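Long-range contacts in probable starch synthase 4, chloroplastic/amyloplastic (Arabidopsis thaliana, PDB 6GNE), which is probably a plastid starch synthase of the GT-B glycosyltransferase class, whose model here holds adenosine-5'-diphosphate and bound glycans: residues Tyr11-Ala16 against Glu47-Lys52; Ala17-Val22 against Asp30-Leu35; Tyr58-Asp63 against Thr88-Pro93. One frame throughout, in Å; residues are numbered along the deposited sequence.

Contact 1. Residues Tyr11-Ala16 against Glu47-Lys52; sequences YVVHIA and EIILPK
Y11 and E47 meet at their polar ends: the phenol OH donates a hydrogen bond to OE1 of the carboxylate over 2.8 Å. The ring swings out toward E47 because its CG lies anti to the backbone N (chi1 174°), while the acid stretches its chain to meet it. OE1 sits at the ring edge, in the ring plane, but the phenol oxygen approaches it from above the carboxylate plane, the two planes standing 75° apart. A tyrosine suits this place because its hydroxyl supplies a donor to the carboxylate of E47, a buried acid.

The same face of the sheet carries V13, I15 and I49. V13 and I49 cross at a slant, with CG1 of V13 placed 3.7 Å from CD1 of I49, and I15 CG1 lies 4.2 Å from I49 CB. Beta-branched valine and isoleucine suit a strand, whose extended backbone accommodates two substituents on CB. On the other face H14 stands beside I48, CB of H14 lying 4.1 Å from CG1 of I48; E47 O lies near the imidazole edge, and ND1 hydrogen-bonds NE2 of H145 where the ring meets those of H143 and H145.

Between the two faces the strands run parallel. H14 bonds both ways, its N to E47 O at 2.9 Å and its O to I49 N at 2.9 Å, and E47 N reaches V12 O at 3.0 Å. The last bond, A16 N to I49 O, is weak, where strand 11-15 gives way to a loop.

Strands 11-15 and 45-51 are joined through helix 27-41 as a beta-alpha-beta unit of the Rossmann-like N-terminal half of the GT-B fold. Strand 141-145 flanks 11-15, strand 92-100 flanks 45-51, and helix 117-134 covers the face of I15 and I49.

Contact 2. Residues Ala17-Val22 against Asp30-Leu35; sequences AEMAPV and DVVAGL. With ADP (adenosine-5'-diphosphate), chain F.
The irregular segment A17-V22 passes alongside the helical segment D30-L35 with no hydrogen bond between the two, A20 CA lying 5.0 Å from D30 CA. The carbonyl O of E18 points at the branched side of V32, 3.6 Å from its CB, with both methyls close by. M19 crosses V32 at about a right angle. With CG turned beside its own carbonyl carbon (chi1 -171°) and the chain extended beyond, CE is carried to 4.0 Å from A33 CB; a flexible, unbranched thioether suits a place between helix and sheet, where it also touches I48, L50 and L92. A20 and A33 suit the closest part, since neither has more than a methyl: A33 CB sits 3.3 Å from A20 O.

This loop follows the first strand of the Rossmann-like N-terminal domain and leads into helix 27-41, whose start borders the GT-B cleft. E18 belongs to that border: its OE1 accepts from the backbone N atoms of V25 and G26, its OE2 bonds Y112, and the bound AC1 unit touches it.

D30 divides its carboxylate. OD1 lies 3.4 Å from A20 CB and forms a salt bridge with K24, whereas OD2 accepts a hydrogen bond of 2.8 Å from O3' of ADP, a ligand also bonded to R317, K322 and L401.

Contact 3. Residues Tyr58-Asp63 against Thr88-Pro93; sequences YDRVRD and TVEGLP
R62 and T88 form a hydrogen-bonded pair of antiparallel strands, where the short strand 61-62 runs beside the end of strand 78-89. That strand turns back at once into strand 92-100 through a beta hairpin with a type I' turn from V89 to L92. Both central residues take positive phi: G91 adopts it readily, having no CB, while E90 does so with a side chain.

The backbone bonds of the pair are mutual. R62 N points to T88 O over 3.0 Å, nearly straight at 174°, and T88 N returns a bond to R62 O.

The side chain of R62 begins against the same partner: CB lies 3.7 Å from T88 O and 4.3 Å from T88 CB, and CG is 3.8 Å from T88 O. A bend at chi2 (-70°) then carries the chain away from the neighbouring strand and back over its own segment. The guanidinium lies with one face over the carbonyl O of R60, and NH1 of R60 comes to its edge, in plane. At the tip, NH1 of R62 hydrogen-bonds D59 O over 3.2 Å, approaching from above that carbonyl plane. A long, multiply donating arginine suits this exposed edge of the sheet, since its alkyl part can cover the strand while its head reaches back to a main-chain oxygen.

On the other face V61 and V89 meet through their methyls. Next to them E90, whose OE1 is in a salt bridge with K37, offers its second oxygen to R60. The two flat groups are turned 73° apart, and the resulting salt bridge is long: R60 NE to E90 OE2, 3.8 Å.

Overall arrangement
From the N terminus, strand 11-15 comes first, and the loop behind it folds against helix 27-41, so contact 2 closes a short loop of its own. The chain then enters strand 45-51, where contact 1 closes the larger loop and thus encloses contact 2. Contact 3 follows in series: the chain leaves at 58-63, runs through strands 64-75 and 78-89, and returns at 88-93. No pair of contacts crosses. A16 packs on V32 between contacts 1 and 2, P21 on V89 and V22 on V61 between contacts 2 and 3, while P93 O probably bonds I48 N. Together they tie sheet, helix and hairpin within the N-terminal domain.

Contact 1. Residues Tyr11-Ala16 against Glu47-Lys52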
loop_
_atom_site.group_PDB
_atom_site.type_symbol
_atom_site.label_atom_id
_atom_site.label_comp_id
_atom_site.label_asym_id
_atom_site.label_seq_id
_atom_site.Cartn_x
_atom_site.Cartn_y
_atom_site.Cartn_z
ATOM N N TYR A 11 -4.780 -23.419 2.640
ATOM C CA TYR A 11 -4.602 -22.744 3.909
ATOM C C TYR A 11 -3.419 -21.774 3.721
ATOM O O TYR A 11 -2.265 -22.190 3.536
ATOM C CB TYR A 11 -4.365 -23.762 5.027
ATOM C CG TYR A 11 -4.025 -23.196 6.412
ATOM C CD1 TYR A 11 -4.320 -21.870 6.774
ATOM C CD2 TYR A 11 -3.430 -24.013 7.374
ATOM C CE1 TYR A 11 -4.018 -21.391 8.045
ATOM C CE2 TYR A 11 -3.106 -23.537 8.631
ATOM C CZ TYR A 11 -3.411 -22.238 8.968
ATOM O OH TYR A 11 -3.080 -21.773 10.201
ATOM N N VAL A 12 -3.745 -20.482 3.760
ATOM C CA VAL A 12 -2.825 -19.399 3.429
ATOM C C VAL A 12 -2.634 -18.495 4.643
ATOM O O VAL A 12 -3.600 -17.913 5.142
ATOM C CB VAL A 12 -3.421 -18.553 2.292
ATOM C CG1 VAL A 12 -2.444 -17.479 1.850
ATOM C CG2 VAL A 12 -3.851 -19.446 1.133
ATOM N N VAL A 13 -1.393 -18.370 5.098
ATOM C CA VAL A 13 -1.059 -17.426 6.169
ATOM C C VAL A 13 -0.275 -16.214 5.632
ATOM O O VAL A 13 0.690 -16.377 4.902
ATOM C CB VAL A 13 -0.280 -18.104 7.301
ATOM C CG1 VAL A 13 0.008 -17.124 8.435
ATOM C CG2 VAL A 13 -1.104 -19.244 7.862
ATOM N N HIS A 14 -0.723 -15.009 5.976
ATOM C CA HIS A 14 -0.023 -13.767 5.606
ATOM C C HIS A 14 0.651 -13.228 6.845
ATOM O O HIS A 14 0.015 -13.053 7.873
ATOM C CB HIS A 14 -0.983 -12.716 5.047
ATOM C CG HIS A 14 -1.484 -13.028 3.688
ATOM N ND1 HIS A 14 -1.003 -12.410 2.562
ATOM C CD2 HIS A 14 -2.412 -13.918 3.262
ATOM C CE1 HIS A 14 -1.610 -12.909 1.498
ATOM N NE2 HIS A 14 -2.470 -13.830 1.897
ATOM N N ILE A 15 1.936 -12.953 6.740
ATOM C CA ILE A 15 2.678 -12.351 7.830
ATOM C C ILE A 15 3.081 -10.980 7.307
ATOM O O ILE A 15 3.712 -10.885 6.262
ATOM C CB ILE A 15 3.926 -13.196 8.193
ATOM C CG1 ILE A 15 3.487 -14.583 8.683
ATOM C CG2 ILE A 15 4.799 -12.502 9.228
ATOM C CD1 ILE A 15 4.613 -15.615 8.708
ATOM N N ALA A 16 2.714 -9.926 8.027
ATOM C CA ALA A 16 2.986 -8.565 7.589
ATOM C C ALA A 16 3.024 -7.618 8.754
ATOM O O ALA A 16 2.536 -7.945 9.845
ATOM C CB ALA A 16 1.909 -8.129 6.606
ATOM N N GLU A 47 -5.513 -16.591 6.995
ATOM C CA GLU A 47 -5.225 -16.101 8.356
ATOM C C GLU A 47 -4.095 -15.086 8.288
ATOM O O GLU A 47 -3.199 -15.174 7.430
ATOM C CB GLU A 47 -4.762 -17.230 9.263
ATOM C CG GLU A 47 -5.852 -18.033 9.949
ATOM C CD GLU A 47 -5.293 -19.220 10.719
ATOM O OE1 GLU A 47 -4.056 -19.246 10.973
ATOM O OE2 GLU A 47 -6.129 -20.062 11.133
ATOM N N ILE A 48 -4.116 -14.128 9.200
ATOM C CA ILE A 48 -3.116 -13.074 9.202
ATOM C C ILE A 48 -2.416 -12.995 10.536
ATOM O O ILE A 48 -3.049 -13.153 11.554
ATOM C CB ILE A 48 -3.758 -11.750 8.800
ATOM C CG1 ILE A 48 -4.228 -11.879 7.344
ATOM C CG2 ILE A 48 -2.753 -10.607 8.919
ATOM C CD1 ILE A 48 -5.334 -10.939 6.991
ATOM N N ILE A 49 -1.105 -12.790 10.498
ATOM C CA ILE A 49 -0.306 -12.606 11.692
ATOM C C ILE A 49 0.312 -11.211 11.654
ATOM O O ILE A 49 1.004 -10.890 10.702
ATOM C CB ILE A 49 0.779 -13.685 11.832
ATOM C CG1 ILE A 49 0.122 -15.081 11.926
ATOM C CG2 ILE A 49 1.669 -13.410 13.049
ATOM C CD1 ILE A 49 1.097 -16.248 11.851
ATOM N N LEU A 50 0.013 -10.407 12.694
ATOM C CA LEU A 50 0.498 -9.033 12.866
ATOM C C LEU A 50 1.173 -8.856 14.199
ATOM O O LEU A 50 0.981 -9.669 15.085
ATOM C CB LEU A 50 -0.678 -8.038 12.855
ATOM C CG LEU A 50 -1.540 -7.972 11.605
ATOM C CD1 LEU A 50 -2.681 -7.014 11.816
ATOM C CD2 LEU A 50 -0.715 -7.563 10.403
ATOM N N PRO A 51 1.941 -7.780 14.362
ATOM C CA PRO A 51 2.286 -7.387 15.704
ATOM C C PRO A 51 1.088 -6.770 16.415
ATOM O O PRO A 51 0.179 -6.263 15.776
ATOM C CB PRO A 51 3.372 -6.321 15.506
ATOM C CG PRO A 51 3.843 -6.481 14.099
ATOM C CD PRO A 51 2.613 -6.934 13.366
ATOM N N LYS A 52 1.118 -6.799 17.737
ATOM C CA LYS A 52 0.198 -6.025 18.539
ATOM C C LYS A 52 0.878 -4.694 18.826
ATOM O O LYS A 52 1.587 -4.544 19.825
ATOM C CB LYS A 52 -0.149 -6.739 19.845
ATOM C CG LYS A 52 -1.095 -5.949 20.742
ATOM C CD LYS A 52 -2.500 -6.545 20.840
ATOM C CE LYS A 52 -3.325 -5.900 21.941
ATOM N NZ LYS A 52 -2.540 -5.550 23.184
#

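Contact 2. Residues Ala17-Val22 against Asp30-Leu35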
loop_
_atom_site.group_PDB
_atom_site.type_symbol
_atom_site.label_atom_id
_atom_site.label_comp_id
_atom_site.label_asym_id
_atom_site.label_seq_id
_atom_site.Cartn_x
_atom_site.Cartn_y
_atom_site.Cartn_z
ATOM N N ALA A 17 3.557 -6.431 8.505
ATOM C CA ALA A 17 3.597 -5.377 9.523
ATOM C C ALA A 17 2.348 -4.516 9.554
ATOM O O ALA A 17 2.185 -3.750 10.489
ATOM C CB ALA A 17 4.832 -4.504 9.323
ATOM N N GLU A 18 1.480 -4.648 8.554
ATOM C CA GLU A 18 0.229 -3.879 8.467
ATOM C C GLU A 18 -0.954 -4.692 7.972
ATOM O O GLU A 18 -0.809 -5.654 7.210
ATOM C CB GLU A 18 0.365 -2.721 7.464
ATOM C CG GLU A 18 1.363 -1.641 7.804
ATOM C CD GLU A 18 1.469 -0.628 6.654
ATOM O OE1 GLU A 18 0.439 -0.014 6.260
ATOM O OE2 GLU A 18 2.588 -0.449 6.137
ATOM N N MET A 19 -2.129 -4.246 8.395
ATOM C CA MET A 19 -3.392 -4.665 7.828
ATOM C C MET A 19 -4.431 -3.572 8.082
ATOM O O MET A 19 -4.663 -3.151 9.222
ATOM C CB MET A 19 -3.867 -5.961 8.462
ATOM C CG MET A 19 -5.078 -6.579 7.749
ATOM S SD MET A 19 -5.882 -7.838 8.732
ATOM C CE MET A 19 -7.412 -7.980 7.842
ATOM N N ALA A 20 -5.060 -3.131 7.010
ATOM C CA ALA A 20 -6.104 -2.128 7.099
ATOM C C ALA A 20 -7.364 -2.777 7.669
ATOM O O ALA A 20 -7.703 -3.891 7.247
ATOM C CB ALA A 20 -6.372 -1.537 5.721
ATOM N N PRO A 21 -8.073 -2.125 8.599
ATOM C CA PRO A 21 -7.828 -0.757 9.134
ATOM C C PRO A 21 -7.066 -0.703 10.454
ATOM O O PRO A 21 -6.677 0.355 10.847
ATOM C CB PRO A 21 -9.244 -0.257 9.419
ATOM C CG PRO A 21 -9.980 -1.507 9.801
ATOM C CD PRO A 21 -9.364 -2.660 9.057
ATOM N N VAL A 22 -6.869 -1.864 11.086
ATOM C CA VAL A 22 -6.317 -1.992 12.411
ATOM C C VAL A 22 -4.884 -1.493 12.557
ATOM O O VAL A 22 -4.523 -0.924 13.593
ATOM C CB VAL A 22 -6.456 -3.456 12.932
ATOM C CG1 VAL A 22 -5.630 -4.472 12.126
ATOM C CG2 VAL A 22 -6.088 -3.551 14.400
ATOM N N ASP A 30 -3.545 -1.846 3.109
ATOM C CA ASP A 30 -4.754 -1.990 2.301
ATOM C C ASP A 30 -4.760 -3.305 1.538
ATOM O O ASP A 30 -5.785 -3.998 1.474
ATOM C CB ASP A 30 -4.902 -0.843 1.285
ATOM C CG ASP A 30 -5.434 0.431 1.896
ATOM O OD1 ASP A 30 -5.852 0.465 3.068
ATOM O OD2 ASP A 30 -5.485 1.433 1.165
ATOM N N VAL A 31 -3.600 -3.611 0.960
ATOM C CA VAL A 31 -3.418 -4.792 0.145
ATOM C C VAL A 31 -3.554 -6.085 0.943
ATOM O O VAL A 31 -4.206 -7.032 0.486
ATOM C CB VAL A 31 -2.066 -4.728 -0.608
ATOM C CG1 VAL A 31 -1.731 -6.074 -1.283
ATOM C CG2 VAL A 31 -2.123 -3.584 -1.645
ATOM N N VAL A 32 -2.965 -6.117 2.131
ATOM C CA VAL A 32 -3.006 -7.332 2.941
ATOM C C VAL A 32 -4.458 -7.691 3.211
ATOM O O VAL A 32 -4.833 -8.830 3.006
ATOM C CB VAL A 32 -2.185 -7.211 4.243
ATOM C CG1 VAL A 32 -2.445 -8.375 5.185
ATOM C CG2 VAL A 32 -0.711 -7.156 3.881
ATOM N N ALA A 33 -5.269 -6.718 3.625
ATOM C CA ALA A 33 -6.706 -6.938 3.872
ATOM C C ALA A 33 -7.481 -7.287 2.585
ATOM O O ALA A 33 -8.273 -8.234 2.544
ATOM C CB ALA A 33 -7.320 -5.719 4.546
ATOM N N GLY A 34 -7.218 -6.535 1.531
ATOM C CA GLY A 34 -7.964 -6.683 0.302
ATOM C C GLY A 34 -7.733 -8.010 -0.408
ATOM O O GLY A 34 -8.696 -8.675 -0.802
ATOM N N LEU A 35 -6.463 -8.379 -0.561
ATOM C CA LEU A 35 -6.104 -9.687 -1.099
ATOM C C LEU A 35 -6.540 -10.809 -0.167
ATOM O O LEU A 35 -7.029 -11.830 -0.638
ATOM C CB LEU A 35 -4.595 -9.796 -1.342
ATOM C CG LEU A 35 -4.070 -11.133 -1.871
ATOM C CD1 LEU A 35 -4.763 -11.534 -3.173
ATOM C CD2 LEU A 35 -2.577 -10.996 -2.089
HETATM P PB ADP F . 1.552 4.520 -0.452
HETATM O O1B ADP F . 1.501 3.049 -0.166
HETATM O O2B ADP F . 1.158 5.436 0.670
HETATM O O3B ADP F . 2.890 4.911 -1.037
HETATM P PA ADP F . -0.830 3.910 -1.960
HETATM O O1A ADP F . -1.592 4.696 -2.988
HETATM O O2A ADP F . -0.455 2.512 -2.378
HETATM O O3A ADP F . 0.457 4.806 -1.594
HETATM O "O5'" ADP F . -1.652 3.792 -0.585
HETATM C "C5'" ADP F . -2.104 4.941 0.134
HETATM C "C4'" ADP F . -3.278 4.665 1.090
HETATM O "O4'" ADP F . -3.155 5.487 2.261
HETATM C "C3'" ADP F . -4.626 5.045 0.513
HETATM O "O3'" ADP F . -5.626 4.262 1.144
HETATM C "C2'" ADP F . -4.801 6.481 0.933
HETATM O "O2'" ADP F . -6.158 6.883 0.974
HETATM C "C1'" ADP F . -4.209 6.447 2.310
HETATM N N9 ADP F . -3.636 7.738 2.749
HETATM C C8 ADP F . -2.459 8.267 2.391
HETATM N N7 ADP F . -2.250 9.437 3.035
HETATM C C5 ADP F . -3.307 9.670 3.828
HETATM C C6 ADP F . -3.742 10.738 4.782
HETATM N N6 ADP F . -2.958 11.823 4.997
HETATM N N1 ADP F . -4.944 10.571 5.405
HETATM C C2 ADP F . -5.721 9.485 5.155
HETATM N N3 ADP F . -5.382 8.504 4.304
HETATM C C4 ADP F . -4.217 8.543 3.627
#

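Contact 3. Residues Tyr58-Asp63 against Thr88-Pro93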
loop_
_atom_site.group_PDB
_atom_site.type_symbol
_atom_site.label_atom_id
_atom_site.label_comp_id
_atom_site.label_asym_id
_atom_site.label_seq_id
_atom_site.Cartn_x
_atom_site.Cartn_y
_atom_site.Cartn_z
ATOM N N TYR A 58 -8.502 0.129 17.338
ATOM C CA TYR A 58 -9.300 -0.885 17.994
ATOM C C TYR A 58 -10.682 -1.145 17.419
ATOM O O TYR A 58 -11.228 -2.230 17.631
ATOM C CB TYR A 58 -9.371 -0.631 19.514
ATOM C CG TYR A 58 -8.123 -1.134 20.181
ATOM C CD1 TYR A 58 -7.934 -2.506 20.381
ATOM C CD2 TYR A 58 -7.077 -0.264 20.526
ATOM C CE1 TYR A 58 -6.754 -2.995 20.932
ATOM C CE2 TYR A 58 -5.903 -0.743 21.116
ATOM C CZ TYR A 58 -5.734 -2.123 21.298
ATOM O OH TYR A 58 -4.597 -2.670 21.868
ATOM N N ASP A 59 -11.214 -0.239 16.608
ATOM C CA ASP A 59 -12.671 -0.195 16.518
ATOM C C ASP A 59 -13.325 -1.091 15.495
ATOM O O ASP A 59 -14.552 -1.211 15.509
ATOM C CB ASP A 59 -13.216 1.247 16.498
ATOM C CG ASP A 59 -12.654 2.062 15.431
ATOM O OD1 ASP A 59 -12.864 1.616 14.292
ATOM O OD2 ASP A 59 -12.063 3.163 15.732
ATOM N N ARG A 60 -12.543 -1.767 14.656
ATOM C CA ARG A 60 -13.101 -2.776 13.764
ATOM C C ARG A 60 -12.662 -4.175 14.161
ATOM O O ARG A 60 -12.934 -5.131 13.434
ATOM C CB ARG A 60 -12.727 -2.453 12.316
ATOM C CG ARG A 60 -12.980 -0.985 11.943
ATOM C CD ARG A 60 -14.466 -0.634 11.914
ATOM N NE ARG A 60 -15.115 -1.070 10.655
ATOM C CZ ARG A 60 -16.433 -1.149 10.441
ATOM N NH1 ARG A 60 -17.321 -0.788 11.374
ATOM N NH2 ARG A 60 -16.872 -1.587 9.265
ATOM N N VAL A 61 -12.062 -4.285 15.346
ATOM C CA VAL A 61 -11.579 -5.546 15.859
ATOM C C VAL A 61 -12.707 -6.143 16.653
ATOM O O VAL A 61 -13.094 -5.577 17.631
ATOM C CB VAL A 61 -10.338 -5.346 16.743
ATOM C CG1 VAL A 61 -9.799 -6.684 17.232
ATOM C CG2 VAL A 61 -9.235 -4.630 15.980
ATOM N N ARG A 62 -13.206 -7.298 16.228
ATOM C CA ARG A 62 -14.200 -8.072 16.969
ATOM C C ARG A 62 -13.528 -9.162 17.792
ATOM O O ARG A 62 -12.461 -9.668 17.412
ATOM C CB ARG A 62 -15.171 -8.755 16.001
ATOM C CG ARG A 62 -15.756 -7.880 14.915
ATOM C CD ARG A 62 -16.729 -6.852 15.452
ATOM N NE ARG A 62 -17.019 -5.907 14.385
ATOM C CZ ARG A 62 -16.778 -4.585 14.385
ATOM N NH1 ARG A 62 -16.258 -3.942 15.430
ATOM N NH2 ARG A 62 -17.093 -3.894 13.301
ATOM N N ASP A 63 -14.161 -9.545 18.901
ATOM C CA ASP A 63 -13.733 -10.690 19.700
ATOM C C ASP A 63 -12.235 -10.708 19.978
ATOM O O ASP A 63 -11.603 -11.721 19.830
ATOM C CB ASP A 63 -14.142 -12.017 19.024
ATOM C CG ASP A 63 -15.554 -12.012 18.512
ATOM O OD1 ASP A 63 -16.468 -12.092 19.337
ATOM O OD2 ASP A 63 -15.750 -11.964 17.278
ATOM N N THR A 88 -11.016 -10.719 15.014
ATOM C CA THR A 88 -11.506 -10.823 13.654
ATOM C C THR A 88 -11.597 -9.414 13.116
ATOM O O THR A 88 -12.202 -8.537 13.738
ATOM C CB THR A 88 -12.845 -11.547 13.611
ATOM O OG1 THR A 88 -12.682 -12.858 14.190
ATOM C CG2 THR A 88 -13.326 -11.708 12.183
ATOM N N VAL A 89 -10.913 -9.199 11.994
ATOM C CA VAL A 89 -10.815 -7.900 11.374
ATOM C C VAL A 89 -11.374 -8.065 9.970
ATOM O O VAL A 89 -10.769 -8.715 9.093
ATOM C CB VAL A 89 -9.362 -7.389 11.318
ATOM C CG1 VAL A 89 -9.305 -6.018 10.650
ATOM C CG2 VAL A 89 -8.760 -7.352 12.717
ATOM N N GLU A 90 -12.559 -7.491 9.801
ATOM C CA GLU A 90 -13.350 -7.573 8.591
ATOM C C GLU A 90 -13.493 -8.974 8.009
ATOM O O GLU A 90 -13.238 -9.225 6.826
ATOM C CB GLU A 90 -12.883 -6.487 7.613
ATOM C CG GLU A 90 -13.597 -5.159 7.974
ATOM C CD GLU A 90 -13.030 -3.941 7.285
ATOM O OE1 GLU A 90 -12.454 -4.117 6.186
ATOM O OE2 GLU A 90 -13.174 -2.836 7.879
ATOM N N GLY A 91 -13.899 -9.881 8.894
ATOM C CA GLY A 91 -14.102 -11.278 8.551
ATOM C C GLY A 91 -12.843 -12.120 8.478
ATOM O O GLY A 91 -12.953 -13.321 8.326
ATOM N N LEU A 92 -11.651 -11.530 8.573
ATOM C CA LEU A 92 -10.424 -12.323 8.576
ATOM C C LEU A 92 -9.990 -12.655 10.010
ATOM O O LEU A 92 -9.985 -11.779 10.858
ATOM C CB LEU A 92 -9.300 -11.590 7.829
ATOM C CG LEU A 92 -9.584 -11.423 6.341
ATOM C CD1 LEU A 92 -8.727 -10.319 5.785
ATOM C CD2 LEU A 92 -9.415 -12.718 5.575
ATOM N N PRO A 93 -9.612 -13.910 10.281
ATOM C CA PRO A 93 -8.954 -14.191 11.561
ATOM C C PRO A 93 -7.555 -13.590 11.633
ATOM O O PRO A 93 -6.799 -13.703 10.690
ATOM C CB PRO A 93 -8.873 -15.734 11.609
ATOM C CG PRO A 93 -9.691 -16.225 10.473
ATOM C CD PRO A 93 -9.753 -15.118 9.459
#